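Local coordinates for protein N-acetylneuraminic acid (Sialic acid) synthetase (Leptospira borgpetersenii serovar Hardjo-bovis, PDB 6NCS) that probably makes sialic acid or its 9-phosphate, as its family does by condensing an N-acylmannosamine or its phosphate with phosphoenolpyruvate, and binds manganese, at residues L124-C129 / V147-G152; F173-C178 / Y201-G206; K59-N64 / T106-P111; A139-G144 / K167-P172. All blocks are in the same frame, centred on the assembly; numbering follows the deposited sequence. Where two conformers were deposited one is given.

Contact 1. Residues L124-C129 / V147-G152; sequences LKIASC and VILSRG
Leu124, Lys125 and Ile126 pair in parallel with Val147, Ile148 and Leu149. The axes of the two strands come within 4.7 Å and are 17° apart. Ile148 N donates to Leu124 O, and Ile126 N donates to Ile148 O. Ser150 N reaches Ile126 O in a longer bond of 3.3 Å. Past the strand ends, Gly152 N makes a weak hydrogen bond to Ser128 OG at 3.0 Å.

Ile126 and Leu149 share one face of the sheet. There CG2 of Ile126 lies 3.7 Å from CD1 of Leu149, while CG1 of Ile126 turns to CG1 of Val147. Helix 134-143 packs on this face through Leu136 and Leu137.

Lys125 lies on the other face, beside Ile148. A bend at chi2 (73°) carries its chain along the strand. Its CD sits 3.8 Å from CG2 of Ile148, and the two side chains cross at about a right angle. In the modelled conformer of Ser150, one water joins Lys125 NZ to Ser150 OG; beyond that conformer the link is doubtful. NZ also forms a salt bridge with Glu229 and a hydrogen bond to a bound citrate, so two charged partners hold the ammonium group.

The pair forms the two strands of a right-handed beta-alpha-beta unit of a TIM barrel. Lys125 and Ser128 lie near the pocket that holds the manganese ion.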
loop_
_atom_site.group_PDB
_atom_site.type_symbol
_atom_site.label_atom_id
_atom_site.label_comp_id
_atom_site.label_asym_id
_atom_site.label_seq_id
_atom_site.Cartn_x
_atom_site.Cartn_y
_atom_site.Cartn_z
ATOM N N LEU A 124 -16.322 -19.991 8.022
ATOM C CA LEU A 124 -17.533 -19.185 8.107
ATOM C C LEU A 124 -17.185 -17.718 7.884
ATOM O O LEU A 124 -16.194 -17.216 8.424
ATOM C CB LEU A 124 -18.210 -19.335 9.479
ATOM C CG LEU A 124 -18.660 -20.718 9.940
ATOM C CD1 LEU A 124 -19.028 -20.657 11.411
ATOM C CD2 LEU A 124 -19.852 -21.175 9.113
ATOM N N LYS A 125 -18.004 -17.022 7.102
ATOM C CA LYS A 125 -17.925 -15.571 7.016
ATOM C C LYS A 125 -19.035 -14.970 7.866
ATOM O O LYS A 125 -20.165 -15.453 7.833
ATOM C CB LYS A 125 -18.080 -15.100 5.565
ATOM C CG LYS A 125 -18.205 -13.598 5.403
ATOM C CD LYS A 125 -16.890 -12.910 5.641
ATOM C CE LYS A 125 -17.083 -11.402 5.775
ATOM N NZ LYS A 125 -17.610 -10.784 4.525
ATOM N N ILE A 126 -18.719 -13.916 8.621
ATOM C CA ILE A 126 -19.727 -13.163 9.362
ATOM C C ILE A 126 -19.775 -11.761 8.779
ATOM O O ILE A 126 -18.744 -11.071 8.718
ATOM C CB ILE A 126 -19.440 -13.117 10.869
ATOM C CG1 ILE A 126 -19.409 -14.528 11.457
ATOM C CG2 ILE A 126 -20.497 -12.272 11.577
ATOM C CD1 ILE A 126 -20.730 -15.255 11.384
ATOM N N ALA A 127 -20.972 -11.341 8.365
ATOM C CA ALA A 127 -21.177 -10.083 7.668
ATOM C C ALA A 127 -20.932 -8.891 8.587
ATOM O O ALA A 127 -21.035 -8.991 9.809
ATOM C CB ALA A 127 -22.600 -10.023 7.113
ATOM N N SER A 128 -20.623 -7.738 7.971
ATOM C CA SER A 128 -20.358 -6.531 8.751
ATOM C C SER A 128 -21.533 -6.185 9.652
ATOM O O SER A 128 -21.343 -5.817 10.816
ATOM C CB SER A 128 -20.048 -5.350 7.833
ATOM O OG SER A 128 -18.830 -5.550 7.125
ATOM N N CYS A 129 -22.755 -6.300 9.129
ATOM C CA CYS A 129 -23.938 -5.954 9.905
ATOM C C CYS A 129 -24.114 -6.822 11.141
ATOM O O CYS A 129 -24.953 -6.494 11.989
ATOM C CB CYS A 129 -25.184 -6.069 9.026
ATOM S SG CYS A 129 -25.548 -7.780 8.523
ATOM N N VAL A 147 -13.089 -18.490 11.082
ATOM C CA VAL A 147 -14.081 -17.423 11.019
ATOM C C VAL A 147 -13.435 -16.208 10.382
ATOM O O VAL A 147 -12.377 -15.754 10.834
ATOM C CB VAL A 147 -14.637 -17.056 12.403
ATOM C CG1 VAL A 147 -15.640 -15.912 12.254
ATOM C CG2 VAL A 147 -15.292 -18.265 13.064
ATOM N N ILE A 148 -14.076 -15.686 9.342
ATOM C CA ILE A 148 -13.713 -14.407 8.748
ATOM C C ILE A 148 -14.805 -13.419 9.125
ATOM O O ILE A 148 -15.978 -13.637 8.804
ATOM C CB ILE A 148 -13.579 -14.501 7.222
ATOM C CG1 ILE A 148 -12.564 -15.581 6.823
ATOM C CG2 ILE A 148 -13.192 -13.137 6.679
ATOM C CD1 ILE A 148 -12.462 -15.781 5.294
ATOM N N LEU A 149 -14.427 -12.343 9.816
ATOM C CA LEU A 149 -15.349 -11.286 10.222
ATOM C C LEU A 149 -14.986 -10.003 9.487
ATOM O O LEU A 149 -13.810 -9.653 9.413
ATOM C CB LEU A 149 -15.262 -11.053 11.730
ATOM C CG LEU A 149 -16.063 -9.895 12.331
ATOM C CD1 LEU A 149 -17.577 -10.154 12.228
ATOM C CD2 LEU A 149 -15.640 -9.671 13.781
ATOM N N SER A 150 -15.979 -9.326 8.923
ATOM C CA SER A 150 -15.806 -7.996 8.350
ATOM C C SER A 150 -16.274 -6.950 9.352
ATOM O O SER A 150 -17.226 -7.181 10.101
ATOM C CB SER A 150 -16.598 -7.843 7.051
ATOM O OG SER A 150 -15.965 -8.518 5.983
ATOM N N ARG A 151 -15.607 -5.786 9.360
ATOM C CA ARG A 151 -15.874 -4.775 10.384
ATOM C C ARG A 151 -16.518 -3.502 9.839
ATOM O O ARG A 151 -16.426 -2.453 10.482
ATOM C CB ARG A 151 -14.601 -4.428 11.181
ATOM C CG ARG A 151 -13.305 -4.072 10.404
ATOM C CD ARG A 151 -13.386 -2.713 9.671
ATOM N NE ARG A 151 -13.854 -1.610 10.516
ATOM C CZ ARG A 151 -13.272 -0.414 10.565
ATOM N NH1 ARG A 151 -12.206 -0.171 9.819
ATOM N NH2 ARG A 151 -13.758 0.544 11.346
ATOM N N GLY A 152 -17.201 -3.570 8.699
ATOM C CA GLY A 152 -17.998 -2.435 8.273
ATOM C C GLY A 152 -18.937 -2.027 9.392
ATOM O O GLY A 152 -19.383 -2.893 10.149
HETATM O O HOH W 1 -17.775 -7.952 3.935
#

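Contact 2. Residues F173-C178 / Y201-G206; sequences FILLHC and YEFPIG
Leu175, Gly206 and Phe203 bury the most surface here, along with Pro204 and Phe173 beside them. Both backbone polar atoms of Leu175 are bonded to the other segment. Leu175 N donates to Pro204 O at 3.2 Å, and Leu175 O accepts from Gly206 N at 2.9 Å. The CB of Leu175 lies 3.7 Å from CE1 of Phe203, and the two side chains cross at a slant. CD1 of Ile205 packs against the same CB.

Gly206 has its CA 3.7 Å from CD2 of Leu176. The methyl group thus lies close against the bare glycine backbone. Gly206 O accepts a hydrogen bond from His177 N. The imidazole of His177 is held elsewhere, by Ala189 and Arg151.

Strands 173-178 and 205-209 are parallel neighbours in the TIM barrel, joined by helix 193-200 in a beta-alpha-beta crossover. Tyr201 begins the turn that leads from this helix to the second strand.

Phe203 lies in that turn, over the start of strand 173-178. Its ring makes a T-shaped pair with Phe173, which presents its edge to the Phe203 face. The centroids of the Phe173 and Phe203 rings are 4.9 Å apart and the planes meet at 86°. CD2 of Phe173 stands over the ring centre. CB of Tyr201 covers the opposite face, nearer the rim. The first torsion of Phe203 (45°) lets its ring lie over the Phe173 edge. The CB of Phe203 is 3.3 Å from Phe173 O. The Phe173 ring also stacks with Phe166 of helix 156-168.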
loop_
_atom_site.group_PDB
_atom_site.type_symbol
_atom_site.label_atom_id
_atom_site.label_comp_id
_atom_site.label_asym_id
_atom_site.label_seq_id
_atom_site.Cartn_x
_atom_site.Cartn_y
_atom_site.Cartn_z
ATOM N N PHE A 173 -9.065 -17.116 13.220
ATOM C CA PHE A 173 -9.815 -15.887 13.054
ATOM C C PHE A 173 -9.100 -14.949 12.093
ATOM O O PHE A 173 -7.883 -14.764 12.172
ATOM C CB PHE A 173 -10.025 -15.206 14.412
ATOM C CG PHE A 173 -10.830 -13.950 14.332
ATOM C CD1 PHE A 173 -12.202 -14.003 14.161
ATOM C CD2 PHE A 173 -10.213 -12.717 14.436
ATOM C CE1 PHE A 173 -12.951 -12.841 14.076
ATOM C CE2 PHE A 173 -10.948 -11.549 14.354
ATOM C CZ PHE A 173 -12.329 -11.611 14.184
ATOM N N ILE A 174 -9.880 -14.361 11.196
ATOM C CA ILE A 174 -9.423 -13.402 10.196
ATOM C C ILE A 174 -10.356 -12.200 10.254
ATOM O O ILE A 174 -11.577 -12.362 10.328
ATOM C CB ILE A 174 -9.435 -14.042 8.793
ATOM C CG1 ILE A 174 -8.411 -15.176 8.738
ATOM C CG2 ILE A 174 -9.219 -13.005 7.684
ATOM C CD1 ILE A 174 -8.687 -16.195 7.646
ATOM N N LEU A 175 -9.792 -10.991 10.203
ATOM C CA LEU A 175 -10.596 -9.773 10.227
ATOM C C LEU A 175 -10.407 -9.007 8.923
ATOM O O LEU A 175 -9.273 -8.799 8.491
ATOM C CB LEU A 175 -10.190 -8.911 11.414
ATOM C CG LEU A 175 -10.948 -7.621 11.675
ATOM C CD1 LEU A 175 -12.398 -7.973 12.011
ATOM C CD2 LEU A 175 -10.309 -6.883 12.850
ATOM N N LEU A 176 -11.507 -8.593 8.292
ATOM C CA LEU A 176 -11.439 -7.808 7.061
ATOM C C LEU A 176 -11.853 -6.365 7.330
ATOM O O LEU A 176 -12.963 -6.111 7.808
ATOM C CB LEU A 176 -12.334 -8.395 5.972
ATOM C CG LEU A 176 -12.158 -9.874 5.630
ATOM C CD1 LEU A 176 -13.133 -10.268 4.492
ATOM C CD2 LEU A 176 -10.723 -10.163 5.248
ATOM N N HIS A 177 -10.977 -5.424 6.998
ATOM C CA HIS A 177 -11.421 -4.043 6.869
ATOM C C HIS A 177 -12.482 -3.954 5.777
ATOM O O HIS A 177 -12.443 -4.683 4.785
ATOM C CB HIS A 177 -10.244 -3.113 6.543
ATOM C CG HIS A 177 -10.670 -1.708 6.269
ATOM N ND1 HIS A 177 -11.465 -0.995 7.140
ATOM C CD2 HIS A 177 -10.460 -0.899 5.205
ATOM C CE1 HIS A 177 -11.719 0.197 6.630
ATOM N NE2 HIS A 177 -11.121 0.282 5.454
ATOM N N CYS A 178 -13.454 -3.071 5.977
ATOM C CA CYS A 178 -14.642 -3.030 5.143
ATOM C C CYS A 178 -15.344 -1.713 5.430
ATOM O O CYS A 178 -15.263 -1.194 6.547
ATOM C CB CYS A 178 -15.572 -4.221 5.455
ATOM S SG CYS A 178 -17.038 -4.324 4.411
ATOM N N TYR A 201 -3.383 -6.223 16.048
ATOM C CA TYR A 201 -3.720 -7.634 16.181
ATOM C C TYR A 201 -2.673 -8.505 15.498
ATOM O O TYR A 201 -1.960 -8.062 14.596
ATOM C CB TYR A 201 -5.094 -7.910 15.571
ATOM C CG TYR A 201 -6.212 -7.181 16.277
ATOM C CD1 TYR A 201 -6.558 -7.515 17.576
ATOM C CD2 TYR A 201 -6.930 -6.178 15.638
ATOM C CE1 TYR A 201 -7.587 -6.864 18.235
ATOM C CE2 TYR A 201 -7.969 -5.526 16.277
ATOM C CZ TYR A 201 -8.293 -5.875 17.579
ATOM O OH TYR A 201 -9.314 -5.226 18.234
ATOM N N GLU A 202 -2.609 -9.771 15.919
ATOM C CA GLU A 202 -1.610 -10.714 15.423
ATOM C C GLU A 202 -2.138 -11.639 14.331
ATOM O O GLU A 202 -1.334 -12.290 13.658
ATOM C CB GLU A 202 -1.051 -11.562 16.580
ATOM N N PHE A 203 -3.449 -11.703 14.128
ATOM C CA PHE A 203 -4.055 -12.585 13.138
ATOM C C PHE A 203 -4.128 -11.886 11.785
ATOM O O PHE A 203 -3.911 -10.668 11.683
ATOM C CB PHE A 203 -5.443 -13.027 13.623
ATOM C CG PHE A 203 -6.286 -11.908 14.186
ATOM C CD1 PHE A 203 -6.900 -10.992 13.343
ATOM C CD2 PHE A 203 -6.452 -11.768 15.557
ATOM C CE1 PHE A 203 -7.676 -9.949 13.863
ATOM C CE2 PHE A 203 -7.223 -10.734 16.084
ATOM C CZ PHE A 203 -7.838 -9.830 15.239
ATOM N N PRO A 204 -4.409 -12.628 10.707
ATOM C CA PRO A 204 -4.393 -12.011 9.370
ATOM C C PRO A 204 -5.478 -10.954 9.205
ATOM O O PRO A 204 -6.607 -11.113 9.679
ATOM C CB PRO A 204 -4.628 -13.202 8.431
ATOM C CG PRO A 204 -4.092 -14.386 9.204
ATOM C CD PRO A 204 -4.552 -14.097 10.612
ATOM N N ILE A 205 -5.119 -9.864 8.523
ATOM C CA ILE A 205 -6.026 -8.760 8.221
ATOM C C ILE A 205 -6.173 -8.668 6.710
ATOM O O ILE A 205 -5.177 -8.734 5.980
ATOM C CB ILE A 205 -5.500 -7.419 8.778
ATOM C CG1 ILE A 205 -5.197 -7.533 10.275
ATOM C CG2 ILE A 205 -6.502 -6.299 8.498
ATOM C CD1 ILE A 205 -6.408 -7.890 11.096
ATOM N N GLY A 206 -7.407 -8.497 6.240
ATOM C CA GLY A 206 -7.608 -8.289 4.825
ATOM C C GLY A 206 -8.595 -7.176 4.547
ATOM O O GLY A 206 -8.769 -6.268 5.366
#

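Contact 3. Residues K59-N64 / T106-P111; sequences KFQAYN and TPFDVP. With CIT (citric acid), chain D.
Lys59 NZ donates to citrate O1 at 2.5 Å. Thr106 OG1, from the other segment, is modelled so close to the same O1 that the detail of that bond is doubtful. Lys59 arrives by an extended start and two bends, chi3 78° and chi4 49°, which turn NZ toward Thr106. NZ also gives a weak hydrogen bond to Phe60 O and forms a salt bridge with Glu31.

Beside this site the two strands run parallel. Thr106 N donates to Phe60 O, Ala62 N to Thr106 O at 2.8 Å, and Phe108 N to Ala62 O at 3.0 Å.

Phe108 packs across the ends of both strands. Its CE1 lies 3.9 Å from Gln61 CB, and its CD1 is 3.7 Å from Tyr63 CB. Ala62 O meets the ring at its edge, in the ring plane. The Gln61 amide slants across Phe108, with the two planes 44° apart. Gln61 OE1 accepts from Arg68, and NE2 donates to Glu31, so both ends of the amide are tied down. Arg68 also makes cation-pi contacts with Phe108 and Tyr63.

Farther along, Asn64 and Asp109 each cap the start of a helix. A water accepts from Asn64 N and makes a weak bond to Asp109 OD2.

Lysine and hydroxyl groups from two neighbouring strands thus form a small anion site, and Lys125 and Tyr182 also bond the citrate. Citrate probably came from the crystallisation liquor, but it lies near the manganese site. It may mark where an anionic group of a substrate binds.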
loop_
_atom_site.group_PDB
_atom_site.type_symbol
_atom_site.label_atom_id
_atom_site.label_comp_id
_atom_site.label_asym_id
_atom_site.label_seq_id
_atom_site.Cartn_x
_atom_site.Cartn_y
_atom_site.Cartn_z
ATOM N N LYS A 59 -18.031 -17.548 -2.267
ATOM C CA LYS A 59 -18.811 -17.408 -1.047
ATOM C C LYS A 59 -20.270 -17.120 -1.390
ATOM O O LYS A 59 -20.559 -16.332 -2.296
ATOM C CB LYS A 59 -18.247 -16.276 -0.172
ATOM C CG LYS A 59 -18.802 -16.248 1.241
ATOM C CD LYS A 59 -18.303 -15.018 1.998
ATOM C CE LYS A 59 -19.086 -13.802 1.567
ATOM N NZ LYS A 59 -20.540 -14.180 1.629
ATOM N N PHE A 60 -21.184 -17.759 -0.659
ATOM C CA PHE A 60 -22.624 -17.574 -0.821
ATOM C C PHE A 60 -23.200 -17.045 0.495
ATOM O O PHE A 60 -22.465 -16.783 1.449
ATOM C CB PHE A 60 -23.281 -18.887 -1.294
ATOM C CG PHE A 60 -22.905 -19.273 -2.711
ATOM C CD1 PHE A 60 -23.701 -18.896 -3.783
ATOM C CD2 PHE A 60 -21.737 -19.982 -2.970
ATOM C CE1 PHE A 60 -23.347 -19.228 -5.098
ATOM C CE2 PHE A 60 -21.373 -20.320 -4.275
ATOM C CZ PHE A 60 -22.183 -19.946 -5.339
ATOM N N GLN A 61 -24.514 -16.829 0.539
ATOM C CA GLN A 61 -25.178 -16.312 1.734
ATOM C C GLN A 61 -26.293 -17.262 2.144
ATOM O O GLN A 61 -27.100 -17.669 1.302
ATOM C CB GLN A 61 -25.751 -14.906 1.512
ATOM C CG GLN A 61 -24.651 -13.865 1.282
ATOM C CD GLN A 61 -25.178 -12.465 1.043
ATOM O OE1 GLN A 61 -26.339 -12.163 1.312
ATOM N NE2 GLN A 61 -24.318 -11.601 0.509
ATOM N N ALA A 62 -26.338 -17.589 3.435
ATOM C CA ALA A 62 -27.296 -18.539 4.001
ATOM C C ALA A 62 -28.151 -17.803 5.026
ATOM O O ALA A 62 -27.676 -17.476 6.122
ATOM C CB ALA A 62 -26.568 -19.725 4.639
ATOM N N TYR A 63 -29.414 -17.541 4.681
ATOM C CA TYR A 63 -30.206 -16.621 5.484
ATOM C C TYR A 63 -31.681 -16.944 5.331
ATOM O O TYR A 63 -32.098 -17.621 4.386
ATOM C CB TYR A 63 -29.969 -15.160 5.065
ATOM C CG TYR A 63 -30.407 -14.929 3.641
ATOM C CD1 TYR A 63 -29.606 -15.326 2.578
ATOM C CD2 TYR A 63 -31.642 -14.357 3.355
ATOM C CE1 TYR A 63 -30.027 -15.159 1.267
ATOM C CE2 TYR A 63 -32.065 -14.182 2.051
ATOM C CZ TYR A 63 -31.249 -14.579 1.014
ATOM O OH TYR A 63 -31.670 -14.410 -0.284
ATOM N N ASN A 64 -32.460 -16.441 6.281
ATOM C CA ASN A 64 -33.908 -16.338 6.160
ATOM C C ASN A 64 -34.259 -14.866 5.975
ATOM O O ASN A 64 -33.839 -14.020 6.774
ATOM C CB ASN A 64 -34.599 -16.914 7.398
ATOM C CG ASN A 64 -36.092 -16.634 7.418
ATOM O OD1 ASN A 64 -36.549 -15.694 8.065
ATOM N ND2 ASN A 64 -36.859 -17.458 6.706
ATOM N N THR A 106 -21.860 -17.177 4.180
ATOM C CA THR A 106 -22.130 -16.322 5.324
ATOM C C THR A 106 -23.447 -16.751 5.934
ATOM O O THR A 106 -24.486 -16.542 5.304
ATOM C CB THR A 106 -22.214 -14.869 4.877
ATOM O OG1 THR A 106 -20.972 -14.495 4.279
ATOM C CG2 THR A 106 -22.518 -13.957 6.053
ATOM N N PRO A 107 -23.472 -17.332 7.136
ATOM C CA PRO A 107 -24.756 -17.537 7.814
ATOM C C PRO A 107 -25.228 -16.242 8.453
ATOM O O PRO A 107 -24.436 -15.449 8.964
ATOM C CB PRO A 107 -24.430 -18.586 8.880
ATOM C CG PRO A 107 -23.023 -18.248 9.268
ATOM C CD PRO A 107 -22.346 -17.822 7.949
ATOM N N PHE A 108 -26.537 -16.031 8.434
ATOM C CA PHE A 108 -27.113 -14.851 9.055
ATOM C C PHE A 108 -27.886 -15.184 10.316
ATOM O O PHE A 108 -28.402 -14.274 10.966
ATOM C CB PHE A 108 -28.007 -14.104 8.055
ATOM C CG PHE A 108 -27.230 -13.327 7.023
ATOM C CD1 PHE A 108 -26.594 -13.975 5.980
ATOM C CD2 PHE A 108 -27.117 -11.946 7.115
ATOM C CE1 PHE A 108 -25.862 -13.259 5.033
ATOM C CE2 PHE A 108 -26.386 -11.225 6.167
ATOM C CZ PHE A 108 -25.760 -11.884 5.135
ATOM N N ASP A 109 -27.973 -16.462 10.677
ATOM C CA ASP A 109 -28.570 -16.868 11.938
ATOM C C ASP A 109 -27.970 -18.207 12.332
ATOM O O ASP A 109 -27.217 -18.819 11.573
ATOM C CB ASP A 109 -30.105 -16.928 11.852
ATOM C CG ASP A 109 -30.622 -17.862 10.754
ATOM O OD1 ASP A 109 -29.950 -18.840 10.377
ATOM O OD2 ASP A 109 -31.750 -17.616 10.276
ATOM N N VAL A 110 -28.319 -18.664 13.528
ATOM C CA VAL A 110 -27.721 -19.876 14.083
ATOM C C VAL A 110 -28.206 -21.122 13.338
ATOM O O VAL A 110 -27.393 -22.024 13.087
ATOM C CB VAL A 110 -27.990 -19.968 15.595
ATOM C CG1 VAL A 110 -27.647 -21.348 16.126
ATOM C CG2 VAL A 110 -27.175 -18.897 16.324
ATOM N N PRO A 111 -29.491 -21.241 12.962
ATOM C CA PRO A 111 -29.885 -22.427 12.178
ATOM C C PRO A 111 -29.105 -22.573 10.888
ATOM O O PRO A 111 -28.719 -23.694 10.528
ATOM C CB PRO A 111 -31.380 -22.195 11.921
ATOM C CG PRO A 111 -31.821 -21.416 13.108
ATOM C CD PRO A 111 -30.677 -20.469 13.383
HETATM C C1 CIT D . -21.118 -11.196 3.573
HETATM O O1 CIT D . -21.204 -12.405 3.312
HETATM O O2 CIT D . -20.031 -10.759 3.999
HETATM C C2 CIT D . -22.326 -10.316 3.362
HETATM C C3 CIT D . -22.042 -9.013 2.607
HETATM O O7 CIT D . -21.430 -9.286 1.311
HETATM C C4 CIT D . -23.392 -8.338 2.422
HETATM C C5 CIT D . -23.339 -7.129 1.516
HETATM O O3 CIT D . -24.422 -6.608 1.172
HETATM O O4 CIT D . -22.258 -6.630 1.111
HETATM C C6 CIT D . -21.176 -8.074 3.441
HETATM O O5 CIT D . -21.374 -7.949 4.669
HETATM O O6 CIT D . -20.255 -7.406 2.904
HETATM O O HOH W 2 -31.334 -15.208 8.628
#

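Contact 4. Residues A139-G144 / K167-P172; sequences AAADSG and KKKKSP
Lys169 reaches across to Ala141 and Asp142 near the end of helix 134-143. Its CB lies 3.7 Å from Ala141 O. Its CG is 4.1 Å from Ala141 CB and also approaches Asp142 OD1. The bend at chi2 (-69°) turns the chain across the carboxylate at a slant. CD follows at 3.7 Å from Asp142 OD1, and CE comes nearest, at 3.3 Å. The tip then moves off again, with NZ 4.1 Å from Asp142 OD1. This is beyond a salt bridge, so the opposite charges probably attract only loosely.

Ser171 meets the same helix turn. Its OG lies 3.6 Å from Ala141 CB and 3.1 Å from Ala141 O. Two waters bridge the segments. One donates to Ala140 O and is hydrogen-bonded to Ser171 OG. The other donates to both Ala141 O and Lys169 O. Pro172 CD packs near Gly144 O.

Within 139-144, Ser143 OG donates to Ala140 O at 2.6 Å. Gly144, with positive phi, then leads the chain out of the helix. Lys170 ends helix 156-168 as the C-prime residue of a Schellman motif.

Phe166 of that helix packs against Ala140, Ala141 and Ser171. The contact joins the C-terminal ends of two neighbouring outer helices of the TIM barrel, where the chain leaves each helix for the next strand.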
loop_
_atom_site.group_PDB
_atom_site.type_symbol
_atom_site.label_atom_id
_atom_site.label_comp_id
_atom_site.label_asym_id
_atom_site.label_seq_id
_atom_site.Cartn_x
_atom_site.Cartn_y
_atom_site.Cartn_z
ATOM N N ALA A 139 -21.879 -18.288 18.504
ATOM C CA ALA A 139 -22.078 -19.585 17.862
ATOM C C ALA A 139 -20.967 -19.872 16.859
ATOM O O ALA A 139 -20.521 -21.018 16.726
ATOM C CB ALA A 139 -23.439 -19.635 17.175
ATOM N N ALA A 140 -20.522 -18.847 16.132
ATOM C CA ALA A 140 -19.405 -19.029 15.214
ATOM C C ALA A 140 -18.126 -19.388 15.964
ATOM O O ALA A 140 -17.377 -20.278 15.541
ATOM C CB ALA A 140 -19.204 -17.763 14.384
ATOM N N ALA A 141 -17.863 -18.709 17.081
ATOM C CA ALA A 141 -16.669 -19.019 17.864
ATOM C C ALA A 141 -16.730 -20.435 18.429
ATOM O O ALA A 141 -15.715 -21.142 18.454
ATOM C CB ALA A 141 -16.506 -17.994 18.987
ATOM N N ASP A 142 -17.909 -20.863 18.903
ATOM C CA ASP A 142 -18.066 -22.195 19.484
ATOM C C ASP A 142 -17.949 -23.309 18.453
ATOM O O ASP A 142 -17.709 -24.462 18.828
ATOM C CB ASP A 142 -19.424 -22.315 20.180
ATOM C CG ASP A 142 -19.551 -21.394 21.371
ATOM O OD1 ASP A 142 -18.519 -20.827 21.792
ATOM O OD2 ASP A 142 -20.683 -21.225 21.880
ATOM N N SER A 143 -18.133 -22.994 17.172
ATOM C CA SER A 143 -18.144 -24.022 16.137
ATOM C C SER A 143 -16.765 -24.628 15.921
ATOM O O SER A 143 -16.658 -25.755 15.424
ATOM C CB SER A 143 -18.656 -23.436 14.818
ATOM O OG SER A 143 -17.694 -22.542 14.280
ATOM N N GLY A 144 -15.704 -23.892 16.259
ATOM C CA GLY A 144 -14.355 -24.340 15.992
ATOM C C GLY A 144 -13.884 -24.123 14.570
ATOM O O GLY A 144 -12.699 -24.368 14.282
ATOM N N LYS A 167 -11.167 -14.852 20.420
ATOM C CA LYS A 167 -9.983 -15.128 21.229
ATOM C C LYS A 167 -10.311 -16.070 22.378
ATOM O O LYS A 167 -9.556 -17.011 22.655
ATOM C CB LYS A 167 -9.392 -13.825 21.766
ATOM N N LYS A 168 -11.448 -15.842 23.047
ATOM C CA LYS A 168 -11.836 -16.664 24.185
ATOM C C LYS A 168 -11.983 -18.139 23.825
ATOM O O LYS A 168 -11.757 -19.001 24.678
ATOM C CB LYS A 168 -13.142 -16.136 24.787
ATOM N N LYS A 169 -12.359 -18.460 22.587
ATOM C CA LYS A 169 -12.496 -19.850 22.169
ATOM C C LYS A 169 -11.326 -20.331 21.314
ATOM O O LYS A 169 -11.372 -21.452 20.787
ATOM C CB LYS A 169 -13.809 -20.045 21.407
ATOM C CG LYS A 169 -15.038 -19.854 22.274
ATOM C CD LYS A 169 -15.139 -20.974 23.281
ATOM C CE LYS A 169 -16.327 -20.807 24.210
ATOM N NZ LYS A 169 -16.454 -21.986 25.113
ATOM N N LYS A 170 -10.294 -19.505 21.156
ATOM C CA LYS A 170 -9.148 -19.826 20.305
ATOM C C LYS A 170 -9.600 -20.215 18.898
ATOM O O LYS A 170 -9.053 -21.124 18.274
ATOM C CB LYS A 170 -8.285 -20.923 20.935
ATOM C CG LYS A 170 -7.700 -20.509 22.285
ATOM C CD LYS A 170 -6.516 -21.374 22.715
ATOM C CE LYS A 170 -6.940 -22.568 23.548
ATOM N NZ LYS A 170 -5.858 -23.043 24.465
ATOM N N SER A 171 -10.622 -19.526 18.397
ATOM C CA SER A 171 -11.056 -19.741 17.022
ATOM C C SER A 171 -9.978 -19.265 16.048
ATOM O O SER A 171 -9.364 -18.211 16.266
ATOM C CB SER A 171 -12.356 -18.981 16.742
ATOM O OG SER A 171 -13.375 -19.323 17.669
ATOM N N PRO A 172 -9.711 -20.011 14.976
ATOM C CA PRO A 172 -8.913 -19.435 13.886
ATOM C C PRO A 172 -9.703 -18.281 13.294
ATOM O O PRO A 172 -10.887 -18.422 12.974
ATOM C CB PRO A 172 -8.748 -20.595 12.891
ATOM C CG PRO A 172 -9.202 -21.820 13.622
ATOM C CD PRO A 172 -10.215 -21.349 14.633
HETATM O O HOH W 3 -14.545 -21.064 15.591
HETATM O O HOH W 4 -13.189 -22.633 18.771
#

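Overall arrangement
Contacts 1, 2 and 3 are buried and all belong to the parallel sheet of the barrel. Contact 4 lies at the surface, among the outer helices. Strand 146-150 of contact 1 and strand 173-178 of contact 2 are neighbours in the sheet, tied by backbone bonds such as Leu149 O to Leu176 N. Contacts 1 and 3 meet where Lys125 packs on Thr106 and Lys59, and both bind the citrate. The side chains of contact 2 are mostly apolar and aromatic. Contact 4 relies on water and loose charge attraction. It adjoins contact 1 through Val147 N and Pro172 O, and touches contact 3 through Ala139 and Val110.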